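Aldehyde dehydrogenase family protein (Pseudomonas syringae pv. tomato, PDB 6X9L) is a long-chain aliphatic aldehyde dehydrogenase that binds NAD+ and octanal and probably oxidises such aldehydes with NAD+ as the electron acceptor. Local coordinates at residues A62-F67 and I149-L154. The protein carries 1 engineered substitution. Numbering follows the deposited sequence.
Sequences AARAAF and IGVCAL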
ATOM      1  N   ALA A  62     -22.172   9.443   8.157  1.00 45.54           N
ATOM      2  CA  ALA A  62     -22.088   9.283   9.608  1.00 44.61           C
ATOM      3  C   ALA A  62     -20.642   9.119  10.044  1.00 44.18           C
ATOM      4  O   ALA A  62     -20.198   9.758  11.011  1.00 44.02           O
ATOM      5  CB  ALA A  62     -22.922   8.093  10.080  1.00 43.83           C
ATOM      6  N   ALA A  63     -19.885   8.283   9.324  1.00 36.49           N
ATOM      7  CA  ALA A  63     -18.478   8.080   9.663  1.00 36.01           C
ATOM      8  C   ALA A  63     -17.707   9.393   9.576  1.00 36.72           C
ATOM      9  O   ALA A  63     -16.967   9.762  10.495  1.00 36.63           O
ATOM     10  CB  ALA A  63     -17.866   7.008   8.745  1.00 35.78           C
ATOM     11  N   ARG A  64     -17.866  10.115   8.472  1.00 38.91           N
ATOM     12  CA  ARG A  64     -17.210  11.410   8.353  1.00 39.63           C
ATOM     13  C   ARG A  64     -17.559  12.298   9.547  1.00 39.31           C
ATOM     14  O   ARG A  64     -16.671  12.747  10.287  1.00 39.29           O
ATOM     15  CB  ARG A  64     -17.600  12.071   7.026  1.00 40.60           C
ATOM     16  CG  ARG A  64     -16.919  13.395   6.767  1.00 41.25           C
ATOM     17  CD  ARG A  64     -15.427  13.263   6.913  1.00 41.33           C
ATOM     18  NE  ARG A  64     -14.873  12.369   5.913  1.00 41.77           N
ATOM     19  CZ  ARG A  64     -13.610  11.947   5.924  1.00 41.96           C
ATOM     20  NH1 ARG A  64     -12.781  12.340   6.898  1.00 41.70           N
ATOM     21  NH2 ARG A  64     -13.178  11.119   4.973  1.00 42.36           N
ATOM     22  N   ALA A  65     -18.855  12.525   9.784  1.00 31.22           N
ATOM     23  CA  ALA A  65     -19.256  13.434  10.862  1.00 31.14           C
ATOM     24  C   ALA A  65     -18.699  13.029  12.232  1.00 30.64           C
ATOM     25  O   ALA A  65     -18.397  13.898  13.049  1.00 31.01           O
ATOM     26  CB  ALA A  65     -20.779  13.530  10.919  1.00 31.35           C
ATOM     27  N   ALA A  66     -18.555  11.732  12.505  1.00 32.60           N
ATOM     28  CA  ALA A  66     -18.056  11.259  13.791  1.00 32.08           C
ATOM     29  C   ALA A  66     -16.539  11.252  13.907  1.00 32.34           C
ATOM     30  O   ALA A  66     -16.033  10.982  15.000  1.00 32.29           O
ATOM     31  CB  ALA A  66     -18.536   9.834  14.056  1.00 31.39           C
ATOM     32  N   PHE A  67     -15.809  11.530  12.827  1.00 38.83           N
ATOM     33  CA  PHE A  67     -14.367  11.279  12.817  1.00 39.21           C
ATOM     34  C   PHE A  67     -13.604  12.269  13.691  1.00 39.90           C
ATOM     35  O   PHE A  67     -12.676  11.882  14.407  1.00 40.14           O
ATOM     36  CB  PHE A  67     -13.844  11.315  11.384  1.00 39.78           C
ATOM     37  CG  PHE A  67     -12.344  11.314  11.286  1.00 40.51           C
ATOM     38  CD1 PHE A  67     -11.613  10.200  11.643  1.00 40.27           C
ATOM     39  CD2 PHE A  67     -11.665  12.429  10.820  1.00 41.44           C
ATOM     40  CE1 PHE A  67     -10.224  10.194  11.550  1.00 41.14           C
ATOM     41  CE2 PHE A  67     -10.284  12.429  10.726  1.00 42.06           C
ATOM     42  CZ  PHE A  67      -9.561  11.306  11.095  1.00 42.02           C
ATOM     43  N   ILE A 149      -6.012   7.617   9.393  1.00 40.99           N
ATOM     44  CA  ILE A 149      -6.137   8.033   8.002  1.00 41.24           C
ATOM     45  C   ILE A 149      -7.540   8.553   7.693  1.00 40.19           C
ATOM     46  O   ILE A 149      -7.711   9.318   6.736  1.00 40.70           O
ATOM     47  CB  ILE A 149      -5.725   6.877   7.074  1.00 41.41           C
ATOM     48  CG1 ILE A 149      -5.670   7.340   5.619  1.00 41.81           C
ATOM     49  CG2 ILE A 149      -6.656   5.667   7.259  1.00 39.68           C
ATOM     50  CD1 ILE A 149      -4.897   6.394   4.735  1.00 41.67           C
ATOM     51  N   GLY A 150      -8.547   8.177   8.485  1.00 37.39           N
ATOM     52  CA  GLY A 150      -9.865   8.762   8.357  1.00 36.65           C
ATOM     53  C   GLY A 150     -11.031   7.793   8.315  1.00 35.43           C
ATOM     54  O   GLY A 150     -11.184   6.938   9.196  1.00 34.58           O
ATOM     55  N   VAL A 151     -11.886   7.947   7.302  1.00 37.48           N
ATOM     56  CA  VAL A 151     -13.018   7.047   7.102  1.00 36.59           C
ATOM     57  C   VAL A 151     -12.543   5.831   6.307  1.00 36.26           C
ATOM     58  O   VAL A 151     -11.881   5.974   5.271  1.00 37.14           O
ATOM     59  CB  VAL A 151     -14.171   7.774   6.383  1.00 37.31           C
ATOM     60  CG1 VAL A 151     -15.275   6.800   6.039  1.00 36.76           C
ATOM     61  CG2 VAL A 151     -14.702   8.925   7.228  1.00 37.38           C
ATOM     62  N   CYS A 152     -12.889   4.628   6.785  1.00 38.69           N
ATOM     63  CA  CYS A 152     -12.377   3.366   6.252  1.00 38.15           C
ATOM     64  C   CYS A 152     -13.521   2.443   5.838  1.00 37.48           C
ATOM     65  O   CYS A 152     -14.476   2.254   6.601  1.00 37.07           O
ATOM     66  CB  CYS A 152     -11.502   2.636   7.298  1.00 37.85           C
ATOM     67  SG  CYS A 152     -10.092   3.567   7.906  1.00 39.27           S
ATOM     68  N   ALA A 153     -13.404   1.841   4.654  1.00 38.40           N
ATOM     69  CA  ALA A 153     -14.336   0.818   4.190  1.00 38.08           C
ATOM     70  C   ALA A 153     -13.773  -0.565   4.486  1.00 37.17           C
ATOM     71  O   ALA A 153     -12.644  -0.877   4.093  1.00 37.19           O
ATOM     72  CB  ALA A 153     -14.606   0.949   2.689  1.00 39.04           C
ATOM     73  N   LEU A 154     -14.556  -1.395   5.169  1.00 34.69           N
ATOM     74  CA  LEU A 154     -14.144  -2.750   5.509  1.00 34.16           C
ATOM     75  C   LEU A 154     -15.094  -3.753   4.871  1.00 34.22           C
ATOM     76  O   LEU A 154     -16.316  -3.673   5.062  1.00 34.56           O
ATOM     77  CB  LEU A 154     -14.116  -2.949   7.021  1.00 34.03           C
ATOM     78  CG  LEU A 154     -13.540  -1.755   7.784  1.00 34.32           C
ATOM     79  CD1 LEU A 154     -13.710  -1.969   9.309  1.00 34.42           C
ATOM     80  CD2 LEU A 154     -12.078  -1.476   7.386  1.00 34.69           C
TER
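A63 and V151 bring the two backbones to 6.1 Å between their CA atoms, and one turn further along the helix the CA of F67 lies 6.8 Å from that of G150, just before the chain resumes strand 143-155 after its break. V151 points its side chain at the helix. Its CG1 meets the CB of A63 at 3.8 Å, while CG2 lies over the centre of one face of the R64 guanidinium, 3.5 Å from CZ, so a methyl packs on that face. R64 reaches over the valine because its chain bends at both chi2 (52°) and chi3 (64°). NH2 of R64 also makes a salt bridge to D229 and a hydrogen bond to the carbonyl of D227; D229 OD2 also accepts from V151 N, tying arginine and strand to one carboxylate. F67, with CG anti to the backbone N (chi1 170°), lays its ring against G150, whose CA stands 4.0 Å from the centroid in a CH-pi contact. R439 of the second subunit also packs on this phenylalanine. No hydrogen bond joins the two segments directly. Here helix 53-71 packs beside the later part of a central strand in the Rossmann-like NAD-binding domain of the aldehyde dehydrogenase fold, away from the octanal pocket.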